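Local coordinates for protein inositol-1,4,5-trisphosphate 5-phosphatase 1 (Schizosaccharomyces pombe, PDB 1I9Z) that removes the 5-phosphate from soluble and lipid inositol phosphates through this catalytic domain, with magnesium as cofactor, and so controls cellular phosphatidylinositol 4,5-bisphosphate, at residues Y210-T215 / S229-Y234; L214-V219 / R277-T282; P254-P259 / S295-P300. All blocks are in the same frame, centred on the assembly; numbering follows the deposited sequence.

Contact 1 (Y210-T215 / S229-Y234). With 2IP (D-myo-inositol-1,4-bisphosphate), chain C.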
loop_
_atom_site.group_PDB
_atom_site.type_symbol
_atom_site.label_atom_id
_atom_site.label_comp_id
_atom_site.label_asym_id
_atom_site.label_seq_id
_atom_site.Cartn_x
_atom_site.Cartn_y
_atom_site.Cartn_z
ATOM N N TYR A 210 -4.994 -3.449 14.905
ATOM C CA TYR A 210 -6.385 -3.537 15.333
ATOM C C TYR A 210 -6.709 -4.977 15.643
ATOM O O TYR A 210 -6.224 -5.928 14.948
ATOM C CB TYR A 210 -7.310 -2.987 14.282
ATOM C CG TYR A 210 -7.270 -1.456 14.198
ATOM C CD1 TYR A 210 -6.408 -0.806 13.310
ATOM C CD2 TYR A 210 -8.136 -0.674 14.977
ATOM C CE1 TYR A 210 -6.403 0.584 13.178
ATOM C CE2 TYR A 210 -8.114 0.720 14.873
ATOM C CZ TYR A 210 -7.230 1.330 13.948
ATOM O OH TYR A 210 -7.234 2.682 13.833
ATOM N N ARG A 211 -7.576 -5.155 16.644
ATOM C CA ARG A 211 -7.844 -6.507 17.207
ATOM C C ARG A 211 -9.301 -6.978 17.075
ATOM O O ARG A 211 -10.193 -6.229 16.594
ATOM C CB ARG A 211 -7.465 -6.517 18.702
ATOM C CG ARG A 211 -6.032 -5.995 19.029
ATOM C CD ARG A 211 -4.947 -6.794 18.285
ATOM N NE ARG A 211 -3.624 -6.202 18.522
ATOM C CZ ARG A 211 -2.840 -6.519 19.559
ATOM N NH1 ARG A 211 -3.251 -7.432 20.444
ATOM N NH2 ARG A 211 -1.674 -5.866 19.743
ATOM N N ILE A 212 -9.517 -8.270 17.400
ATOM C CA ILE A 212 -10.909 -8.800 17.383
ATOM C C ILE A 212 -11.339 -8.673 18.851
ATOM O O ILE A 212 -10.706 -9.244 19.763
ATOM C CB ILE A 212 -10.914 -10.276 16.938
ATOM C CG1 ILE A 212 -10.468 -10.350 15.459
ATOM C CG2 ILE A 212 -12.318 -10.893 17.117
ATOM C CD1 ILE A 212 -10.215 -11.802 15.077
ATOM N N SER A 213 -12.467 -7.968 19.102
ATOM C CA SER A 213 -12.867 -7.730 20.474
ATOM C C SER A 213 -13.645 -8.875 21.148
ATOM O O SER A 213 -14.773 -8.655 21.664
ATOM C CB SER A 213 -13.698 -6.397 20.543
ATOM O OG SER A 213 -13.045 -5.406 19.741
ATOM N N LEU A 214 -13.056 -10.079 21.140
ATOM C CA LEU A 214 -13.635 -11.239 21.846
ATOM C C LEU A 214 -12.455 -11.861 22.635
ATOM O O LEU A 214 -11.310 -11.404 22.476
ATOM C CB LEU A 214 -14.280 -12.242 20.867
ATOM C CG LEU A 214 -15.471 -11.749 20.037
ATOM C CD1 LEU A 214 -15.724 -12.791 18.931
ATOM C CD2 LEU A 214 -16.748 -11.602 20.937
ATOM N N THR A 215 -12.710 -12.837 23.507
ATOM C CA THR A 215 -11.630 -13.469 24.286
ATOM C C THR A 215 -11.004 -14.608 23.472
ATOM O O THR A 215 -11.544 -15.089 22.466
ATOM C CB THR A 215 -12.152 -14.123 25.587
ATOM O OG1 THR A 215 -13.102 -15.140 25.200
ATOM C CG2 THR A 215 -12.813 -13.067 26.510
ATOM N N SER A 229 -16.547 -14.740 9.118
ATOM C CA SER A 229 -17.552 -13.663 9.043
ATOM C C SER A 229 -17.978 -13.218 10.415
ATOM O O SER A 229 -18.121 -12.003 10.673
ATOM C CB SER A 229 -18.814 -14.135 8.293
ATOM O OG SER A 229 -18.460 -14.168 6.923
ATOM N N TYR A 230 -18.215 -14.187 11.304
ATOM C CA TYR A 230 -18.612 -13.838 12.679
ATOM C C TYR A 230 -17.494 -13.064 13.364
ATOM O O TYR A 230 -17.719 -12.048 14.021
ATOM C CB TYR A 230 -18.900 -15.090 13.535
ATOM C CG TYR A 230 -19.107 -14.779 14.984
ATOM C CD1 TYR A 230 -20.285 -14.221 15.432
ATOM C CD2 TYR A 230 -18.127 -15.061 15.926
ATOM C CE1 TYR A 230 -20.502 -13.959 16.779
ATOM C CE2 TYR A 230 -18.328 -14.785 17.272
ATOM C CZ TYR A 230 -19.524 -14.239 17.697
ATOM O OH TYR A 230 -19.726 -13.991 19.045
ATOM N N LEU A 231 -16.268 -13.528 13.209
ATOM C CA LEU A 231 -15.202 -12.804 13.883
ATOM C C LEU A 231 -15.010 -11.377 13.337
ATOM O O LEU A 231 -14.690 -10.483 14.097
ATOM C CB LEU A 231 -13.870 -13.567 13.736
ATOM C CG LEU A 231 -13.832 -14.894 14.482
ATOM C CD1 LEU A 231 -12.497 -15.638 14.118
ATOM C CD2 LEU A 231 -13.878 -14.622 16.093
ATOM N N PHE A 232 -15.223 -11.184 12.048
ATOM C CA PHE A 232 -15.014 -9.887 11.441
ATOM C C PHE A 232 -16.001 -8.876 12.013
ATOM O O PHE A 232 -15.756 -7.677 12.031
ATOM C CB PHE A 232 -15.089 -10.030 9.932
ATOM C CG PHE A 232 -14.674 -8.783 9.179
ATOM C CD1 PHE A 232 -13.316 -8.427 9.109
ATOM C CD2 PHE A 232 -15.631 -7.986 8.541
ATOM C CE1 PHE A 232 -12.931 -7.299 8.403
ATOM C CE2 PHE A 232 -15.267 -6.843 7.836
ATOM C CZ PHE A 232 -13.923 -6.499 7.760
ATOM N N GLU A 233 -17.155 -9.369 12.498
ATOM C CA GLU A 233 -18.133 -8.476 13.131
ATOM C C GLU A 233 -17.547 -7.858 14.376
ATOM O O GLU A 233 -18.042 -6.797 14.875
ATOM C CB GLU A 233 -19.407 -9.242 13.573
ATOM C CG GLU A 233 -20.307 -9.693 12.482
ATOM C CD GLU A 233 -21.515 -10.513 13.064
ATOM O OE1 GLU A 233 -21.909 -10.284 14.238
ATOM O OE2 GLU A 233 -22.071 -11.396 12.349
ATOM N N TYR A 234 -16.480 -8.456 14.907
ATOM C CA TYR A 234 -15.878 -7.897 16.076
ATOM C C TYR A 234 -14.503 -7.272 15.777
ATOM O O TYR A 234 -13.792 -6.920 16.709
ATOM C CB TYR A 234 -15.686 -8.975 17.093
ATOM C CG TYR A 234 -17.044 -9.339 17.681
ATOM C CD1 TYR A 234 -17.863 -10.270 17.079
ATOM C CD2 TYR A 234 -17.513 -8.634 18.779
ATOM C CE1 TYR A 234 -19.220 -10.521 17.592
ATOM C CE2 TYR A 234 -18.822 -8.863 19.278
ATOM C CZ TYR A 234 -19.638 -9.808 18.661
ATOM O OH TYR A 234 -20.902 -9.948 19.171
HETATM C C1 2IP C . -0.475 -5.892 24.811
HETATM C C2 2IP C . 1.056 -5.648 24.791
HETATM C C3 2IP C . 1.837 -6.884 24.232
HETATM C C4 2IP C . 1.344 -7.355 22.839
HETATM C C5 2IP C . -0.153 -7.707 22.979
HETATM C C6 2IP C . -1.005 -6.492 23.452
HETATM O O1 2IP C . -1.372 -5.877 25.889
HETATM O O2 2IP C . 1.408 -4.554 23.988
HETATM O O3 2IP C . 3.195 -6.582 24.098
HETATM O O4 2IP C . 2.119 -8.529 22.431
HETATM O O5 2IP C . -0.677 -8.156 21.729
HETATM O O6 2IP C . -2.305 -7.060 23.534
HETATM P P4 2IP C . 3.103 -8.554 21.203
HETATM O O41 2IP C . 2.288 -8.016 19.968
HETATM O O42 2IP C . 3.563 -9.920 20.960
HETATM O O43 2IP C . 4.236 -7.622 21.669
HETATM P P1 2IP C . -2.437 -4.913 26.332
HETATM O O11 2IP C . -2.096 -4.692 27.815
HETATM O O12 2IP C . -2.577 -3.575 25.647
HETATM O O13 2IP C . -3.728 -5.739 26.302
HETATM O O HOH W 1 -14.988 -4.485 17.858
#

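Contact 2 (L214-V219 / R277-T282). With 2IP (D-myo-inositol-1,4-bisphosphate), chain C.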
loop_
_atom_site.group_PDB
_atom_site.type_symbol
_atom_site.label_atom_id
_atom_site.label_comp_id
_atom_site.label_asym_id
_atom_site.label_seq_id
_atom_site.Cartn_x
_atom_site.Cartn_y
_atom_site.Cartn_z
ATOM N N LEU A 214 -13.056 -10.079 21.140
ATOM C CA LEU A 214 -13.635 -11.239 21.846
ATOM C C LEU A 214 -12.455 -11.861 22.635
ATOM O O LEU A 214 -11.310 -11.404 22.476
ATOM C CB LEU A 214 -14.280 -12.242 20.867
ATOM C CG LEU A 214 -15.471 -11.749 20.037
ATOM C CD1 LEU A 214 -15.724 -12.791 18.931
ATOM C CD2 LEU A 214 -16.748 -11.602 20.937
ATOM N N THR A 215 -12.710 -12.837 23.507
ATOM C CA THR A 215 -11.630 -13.469 24.286
ATOM C C THR A 215 -11.004 -14.608 23.472
ATOM O O THR A 215 -11.544 -15.089 22.466
ATOM C CB THR A 215 -12.152 -14.123 25.587
ATOM O OG1 THR A 215 -13.102 -15.140 25.200
ATOM C CG2 THR A 215 -12.813 -13.067 26.510
ATOM N N TYR A 216 -9.805 -14.970 23.904
ATOM C CA TYR A 216 -9.004 -16.050 23.296
ATOM C C TYR A 216 -9.866 -17.297 23.172
ATOM O O TYR A 216 -9.910 -17.933 22.131
ATOM C CB TYR A 216 -7.817 -16.321 24.235
ATOM C CG TYR A 216 -6.827 -17.345 23.702
ATOM C CD1 TYR A 216 -5.590 -16.938 23.130
ATOM C CD2 TYR A 216 -7.101 -18.706 23.817
ATOM C CE1 TYR A 216 -4.655 -17.881 22.686
ATOM C CE2 TYR A 216 -6.167 -19.668 23.401
ATOM C CZ TYR A 216 -4.931 -19.248 22.820
ATOM O OH TYR A 216 -4.031 -20.238 22.359
ATOM N N GLU A 217 -10.594 -17.659 24.238
ATOM C CA GLU A 217 -11.369 -18.882 24.161
ATOM C C GLU A 217 -12.543 -18.827 23.223
ATOM O O GLU A 217 -12.990 -19.878 22.758
ATOM C CB GLU A 217 -11.854 -19.396 25.536
ATOM C CG GLU A 217 -11.714 -18.516 26.699
ATOM C CD GLU A 217 -10.315 -18.031 26.973
ATOM O OE1 GLU A 217 -9.365 -18.831 27.153
ATOM O OE2 GLU A 217 -10.182 -16.813 27.017
ATOM N N GLU A 218 -13.058 -17.622 22.970
ATOM C CA GLU A 218 -14.129 -17.484 21.987
ATOM C C GLU A 218 -13.546 -17.534 20.605
ATOM O O GLU A 218 -14.059 -18.208 19.734
ATOM C CB GLU A 218 -14.802 -16.138 22.132
ATOM C CG GLU A 218 -15.721 -16.075 23.364
ATOM C CD GLU A 218 -16.140 -14.654 23.672
ATOM O OE1 GLU A 218 -15.300 -13.885 24.157
ATOM O OE2 GLU A 218 -17.324 -14.307 23.398
ATOM N N VAL A 219 -12.421 -16.851 20.421
ATOM C CA VAL A 219 -11.862 -16.691 19.052
ATOM C C VAL A 219 -11.220 -17.930 18.438
ATOM O O VAL A 219 -11.505 -18.242 17.267
ATOM C CB VAL A 219 -10.855 -15.511 19.016
ATOM C CG1 VAL A 219 -10.185 -15.435 17.600
ATOM C CG2 VAL A 219 -11.654 -14.089 19.263
ATOM N N ARG A 277 -2.346 -14.161 23.960
ATOM C CA ARG A 277 -2.797 -13.062 23.129
ATOM C C ARG A 277 -3.946 -13.517 22.264
ATOM O O ARG A 277 -3.874 -14.559 21.575
ATOM C CB ARG A 277 -1.669 -12.559 22.259
ATOM C CG ARG A 277 -0.467 -12.057 23.038
ATOM C CD ARG A 277 -0.804 -10.969 24.051
ATOM N NE ARG A 277 0.463 -10.467 24.589
ATOM C CZ ARG A 277 0.605 -9.743 25.695
ATOM N NH1 ARG A 277 -0.458 -9.412 26.432
ATOM N NH2 ARG A 277 1.825 -9.341 26.060
ATOM N N VAL A 278 -5.023 -12.714 22.257
ATOM C CA VAL A 278 -6.174 -13.075 21.446
ATOM C C VAL A 278 -5.798 -12.921 19.965
ATOM O O VAL A 278 -5.170 -11.901 19.554
ATOM C CB VAL A 278 -7.385 -12.134 21.761
ATOM C CG1 VAL A 278 -8.658 -12.573 20.885
ATOM C CG2 VAL A 278 -7.740 -12.162 23.281
ATOM N N PRO A 279 -6.155 -13.911 19.120
ATOM C CA PRO A 279 -5.836 -13.775 17.684
ATOM C C PRO A 279 -6.471 -12.524 17.098
ATOM O O PRO A 279 -7.528 -12.062 17.595
ATOM C CB PRO A 279 -6.418 -15.024 17.013
ATOM C CG PRO A 279 -6.313 -16.085 18.167
ATOM C CD PRO A 279 -6.665 -15.260 19.467
ATOM N N ALA A 280 -5.847 -12.004 16.031
ATOM C CA ALA A 280 -6.376 -10.801 15.383
ATOM C C ALA A 280 -5.879 -10.632 13.957
ATOM O O ALA A 280 -4.868 -11.197 13.603
ATOM C CB ALA A 280 -5.945 -9.551 16.231
ATOM N N TRP A 281 -6.625 -9.877 13.152
ATOM C CA TRP A 281 -6.195 -9.495 11.828
ATOM C C TRP A 281 -5.408 -8.160 12.022
ATOM O O TRP A 281 -5.881 -7.049 11.672
ATOM C CB TRP A 281 -7.391 -9.261 10.879
ATOM C CG TRP A 281 -7.972 -10.573 10.430
ATOM C CD1 TRP A 281 -7.417 -11.498 9.546
ATOM C CD2 TRP A 281 -9.272 -11.055 10.757
ATOM N NE1 TRP A 281 -8.342 -12.522 9.295
ATOM C CE2 TRP A 281 -9.478 -12.261 10.017
ATOM C CE3 TRP A 281 -10.305 -10.573 11.597
ATOM C CZ2 TRP A 281 -10.690 -12.986 10.087
ATOM C CZ3 TRP A 281 -11.516 -11.318 11.652
ATOM C CH2 TRP A 281 -11.682 -12.473 10.912
ATOM N N THR A 282 -4.187 -8.284 12.571
ATOM C CA THR A 282 -3.355 -7.084 12.815
ATOM C C THR A 282 -2.786 -6.519 11.509
ATOM O O THR A 282 -2.549 -5.325 11.408
ATOM C CB THR A 282 -2.121 -7.414 13.707
ATOM O OG1 THR A 282 -1.497 -8.636 13.281
ATOM C CG2 THR A 282 -2.533 -7.582 15.119
HETATM C C1 2IP C . -0.475 -5.892 24.811
HETATM C C2 2IP C . 1.056 -5.648 24.791
HETATM C C3 2IP C . 1.837 -6.884 24.232
HETATM C C4 2IP C . 1.344 -7.355 22.839
HETATM C C5 2IP C . -0.153 -7.707 22.979
HETATM C C6 2IP C . -1.005 -6.492 23.452
HETATM O O1 2IP C . -1.372 -5.877 25.889
HETATM O O2 2IP C . 1.408 -4.554 23.988
HETATM O O3 2IP C . 3.195 -6.582 24.098
HETATM O O4 2IP C . 2.119 -8.529 22.431
HETATM O O5 2IP C . -0.677 -8.156 21.729
HETATM O O6 2IP C . -2.305 -7.060 23.534
HETATM P P4 2IP C . 3.103 -8.554 21.203
HETATM O O41 2IP C . 2.288 -8.016 19.968
HETATM O O42 2IP C . 3.563 -9.920 20.960
HETATM O O43 2IP C . 4.236 -7.622 21.669
HETATM P P1 2IP C . -2.437 -4.913 26.332
HETATM O O11 2IP C . -2.096 -4.692 27.815
HETATM O O12 2IP C . -2.577 -3.575 25.647
HETATM O O13 2IP C . -3.728 -5.739 26.302
#

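Contact 3 (P254-P259 / S295-P300)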
loop_
_atom_site.group_PDB
_atom_site.type_symbol
_atom_site.label_atom_id
_atom_site.label_comp_id
_atom_site.label_asym_id
_atom_site.label_seq_id
_atom_site.Cartn_x
_atom_site.Cartn_y
_atom_site.Cartn_z
ATOM N N PRO A 254 -12.634 -8.187 1.009
ATOM C CA PRO A 254 -13.164 -9.066 2.049
ATOM C C PRO A 254 -12.002 -9.985 2.482
ATOM O O PRO A 254 -11.221 -10.443 1.628
ATOM C CB PRO A 254 -14.217 -9.920 1.312
ATOM C CG PRO A 254 -14.758 -8.973 0.245
ATOM C CD PRO A 254 -13.449 -8.244 -0.239
ATOM N N ILE A 255 -11.906 -10.250 3.786
ATOM C CA ILE A 255 -10.858 -11.114 4.327
ATOM C C ILE A 255 -11.357 -12.540 4.362
ATOM O O ILE A 255 -12.410 -12.827 4.989
ATOM C CB ILE A 255 -10.461 -10.646 5.755
ATOM C CG1 ILE A 255 -9.777 -9.272 5.642
ATOM C CG2 ILE A 255 -9.590 -11.682 6.476
ATOM C CD1 ILE A 255 -9.602 -8.627 7.004
ATOM N N THR A 256 -10.647 -13.408 3.649
ATOM C CA THR A 256 -10.982 -14.823 3.608
ATOM C C THR A 256 -9.898 -15.680 4.250
ATOM O O THR A 256 -9.968 -16.924 4.201
ATOM C CB THR A 256 -11.229 -15.299 2.170
ATOM O OG1 THR A 256 -10.018 -15.143 1.399
ATOM C CG2 THR A 256 -12.365 -14.441 1.510
ATOM N N PHE A 257 -8.900 -15.024 4.841
ATOM C CA PHE A 257 -7.817 -15.746 5.516
ATOM C C PHE A 257 -7.928 -15.605 7.014
ATOM O O PHE A 257 -8.485 -14.631 7.508
ATOM C CB PHE A 257 -6.442 -15.229 5.007
ATOM C CG PHE A 257 -6.287 -13.751 5.076
ATOM C CD1 PHE A 257 -5.715 -13.133 6.209
ATOM C CD2 PHE A 257 -6.689 -12.955 3.994
ATOM C CE1 PHE A 257 -5.538 -11.702 6.235
ATOM C CE2 PHE A 257 -6.533 -11.545 4.010
ATOM C CZ PHE A 257 -5.947 -10.921 5.132
ATOM N N PRO A 258 -7.376 -16.563 7.779
ATOM C CA PRO A 258 -7.446 -16.503 9.234
ATOM C C PRO A 258 -6.580 -15.387 9.830
ATOM O O PRO A 258 -5.676 -14.883 9.133
ATOM C CB PRO A 258 -6.931 -17.875 9.673
ATOM C CG PRO A 258 -6.828 -18.745 8.375
ATOM C CD PRO A 258 -6.661 -17.776 7.287
ATOM N N PRO A 259 -6.864 -14.963 11.067
ATOM C CA PRO A 259 -6.139 -13.932 11.826
ATOM C C PRO A 259 -4.646 -14.297 11.705
ATOM O O PRO A 259 -4.247 -15.499 11.851
ATOM C CB PRO A 259 -6.630 -14.174 13.250
ATOM C CG PRO A 259 -8.162 -14.394 12.985
ATOM C CD PRO A 259 -8.116 -15.350 11.766
ATOM N N SER A 295 -6.167 -10.031 -5.611
ATOM C CA SER A 295 -5.994 -10.965 -4.490
ATOM C C SER A 295 -5.693 -10.260 -3.174
ATOM O O SER A 295 -5.196 -9.119 -3.152
ATOM C CB SER A 295 -4.837 -11.935 -4.780
ATOM O OG SER A 295 -5.089 -12.646 -5.962
ATOM N N TYR A 296 -6.001 -10.942 -2.076
ATOM C CA TYR A 296 -5.683 -10.406 -0.735
ATOM C C TYR A 296 -5.571 -11.634 0.120
ATOM O O TYR A 296 -6.604 -12.236 0.504
ATOM C CB TYR A 296 -6.831 -9.507 -0.225
ATOM C CG TYR A 296 -6.643 -8.841 1.137
ATOM C CD1 TYR A 296 -7.734 -8.498 1.906
ATOM C CD2 TYR A 296 -5.355 -8.440 1.600
ATOM C CE1 TYR A 296 -7.595 -7.727 3.078
ATOM C CE2 TYR A 296 -5.204 -7.712 2.790
ATOM C CZ TYR A 296 -6.328 -7.332 3.518
ATOM O OH TYR A 296 -6.189 -6.491 4.634
ATOM N N GLN A 297 -4.357 -12.006 0.501
ATOM C CA GLN A 297 -4.205 -13.260 1.261
ATOM C C GLN A 297 -3.045 -13.219 2.252
ATOM O O GLN A 297 -2.131 -12.376 2.111
ATOM C CB GLN A 297 -3.816 -14.398 0.285
ATOM C CG GLN A 297 -4.955 -15.050 -0.524
ATOM C CD GLN A 297 -6.136 -15.478 0.360
ATOM O OE1 GLN A 297 -5.974 -16.053 1.478
ATOM N NE2 GLN A 297 -7.339 -15.175 -0.116
ATOM N N SER A 298 -3.068 -14.172 3.187
ATOM C CA SER A 298 -1.954 -14.410 4.099
ATOM C C SER A 298 -1.236 -15.645 3.489
ATOM O O SER A 298 -1.793 -16.376 2.669
ATOM C CB SER A 298 -2.390 -14.663 5.533
ATOM O OG SER A 298 -3.050 -15.900 5.699
ATOM N N VAL A 299 0.031 -15.820 3.861
ATOM C CA VAL A 299 0.830 -16.909 3.310
ATOM C C VAL A 299 1.467 -17.661 4.440
ATOM O O VAL A 299 1.867 -17.101 5.427
ATOM C CB VAL A 299 1.938 -16.294 2.377
ATOM C CG1 VAL A 299 3.012 -17.333 2.050
ATOM C CG2 VAL A 299 1.236 -15.737 1.102
ATOM N N PRO A 300 1.613 -18.968 4.279
ATOM C CA PRO A 300 2.209 -19.757 5.351
ATOM C C PRO A 300 3.741 -19.683 5.471
ATOM O O PRO A 300 4.452 -20.581 4.981
ATOM C CB PRO A 300 1.706 -21.202 5.060
ATOM C CG PRO A 300 0.793 -21.083 3.852
ATOM C CD PRO A 300 1.181 -19.804 3.148
HETATM O O HOH W 2 -9.138 -12.331 1.453
HETATM O O HOH W 3 -3.449 -16.170 8.297
#

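Contact 1 (Y210-T215 / S229-Y234)
Y230 meets L214 with one corner of its ring: its CE2 lies 3.7 Å from L214 CD1, in an oblique approach. One residue on, along helix 228-232, L231 CD2 touches L214 CD1 at 3.8 Å and, more loosely, I212 CG2. The same leucine reaches C222 and I223 of helix 216-224, so this small hydrophobic cluster ties the two consecutive helices to the loop that leaves strand 201-205. That loop belongs to the substrate side of the DNase I-like fold. On it, R211 leaves the backbone on the side away from the helix, and its guanidinium meets D-myo-inositol-1,4-bisphosphate, where its NH1 donates to O5 at 3.0 Å and less closely to O6, while NE is held by the carbonyl of N209. Y234, in the turn that follows, carries most of the remaining contact. Its CG stands anti to its own carbonyl carbon (chi1 -73°), which turns one ring face to L214; CD2 of that leucine sits 3.8 Å from the ring centroid in a CH-pi contact, 13° off the normal. Y234 CB also packs against I212 CG2. The carbonyl of Y234 accepts from the backbone N of S213, the centre of an inverse gamma turn, in a nearly straight bond (2.9 Å between S213 N and Y234 O, 170° at the hydrogen). A water donates to Y234 O as well and is hydrogen-bonded to S213 OG.

Contact 2 (L214-V219 / R277-T282)
The ring of Y216 meets the other segment at its edge, where the carbonyl oxygen of R277 lies near the ring plane, 3.3 Å from Y216 CD1; P279 CD approaches the same corner obliquely at 4.2 Å. CG of Y216 is anti to the backbone N (chi1 -176°), which carries the ring alongside the 277-279 backbone, and its hydroxyl is hydrogen-bonded to the carbonyl of D271, with that of Y270 as a second partner. The second flat group, the R277 guanidinium, lays one face over the inositol ring of the bound bisphosphate, with its NH2 3.1 Å from C3 of the inositol. The contact thus joins the first turn of helix 216-224 to a loop lining the inositol phosphate pocket, in a 5-phosphatase domain of the DNase I-like clan. T215 and E218 form a capping box at the start of that helix: E218 OE1 accepts from both T215 N (2.9 Å) and T215 OG1 (2.7 Å), while the return bond from E218 N to T215 OG1 is weak. Across the segments the packing is mainly aliphatic. V278 CG1 touches both the carbonyl oxygen of L214, 3.3 Å away, and CG2 of V219, at 3.7 Å. V219 sends its other branch, CG1, to P279 CB at 3.8 Å, the two side chains running past each other in opposite directions.

Contact 3 (P254-P259 / S295-P300)
F257 drives the edge of its ring into the face of Y296, a T-shaped pair with centroids 5.1 Å apart and planes at 87°. Its CE2 stands over the centre of the tyrosine ring, and CZ reaches toward the phenol end. The phenylalanine gets there by a chi1 of 52°, which sets CG between its own backbone N and carbonyl carbon and swings the ring over strand 292-298. One face of that ring then covers the Q297-S298 peptide, with S298 N 3.7 Å above the plane and offset toward the rim; the opposite face is covered by CG2 of I255 from its own segment. I255 CG1 also meets Y296, touching CE1 obliquely at 3.7 Å. The tyrosine hydroxyl is held outside the contact, by E252 and the backbone N of I285. Strand 292-298 is the last strand of its sheet, paired on one side with strand 309-320, and residues 254-258 run almost parallel to 296-298, 6° apart in direction, without direct backbone hydrogen bonds between the two segments. The link is made instead by side chains and water. Q297 NE2 donates to T256 OG1 at 3.1 Å, almost in its amide plane. One water donates to the carbonyls of P254 and Y296 and accepts from T256 N; another joins P258 O to S298 OG. Waters thus satisfy three carbonyls and the amide N of T256 where the segments do not bond directly, whereas S298 N, beneath the phenylalanine ring, is buried without any hydrogen-bond partner in the model.

How the contacts relate
Contacts 1 and 2 share L214 and T215, their centres lie about 7 Å apart, and each lends an arginine to the inositol bisphosphate pocket. All three contacts are partly buried, mixing core side chains with exposed ones. Contact 3 is some 15 to 16 Å from the others, centre to centre, at an edge strand, and holds none of the pocket residues. W281 of the 277-282 loop bridges them: it packs on I212, F232 and I255, and its NE1 is hydrogen-bonded to F257 O. Chemistry differs accordingly: contact 2 has no hydrogen bond across its segments, contact 1 adds one backbone bond and a bridging water to its leucine-aromatic packing, and contact 3 combines an aromatic pair, an amide bond and two waters.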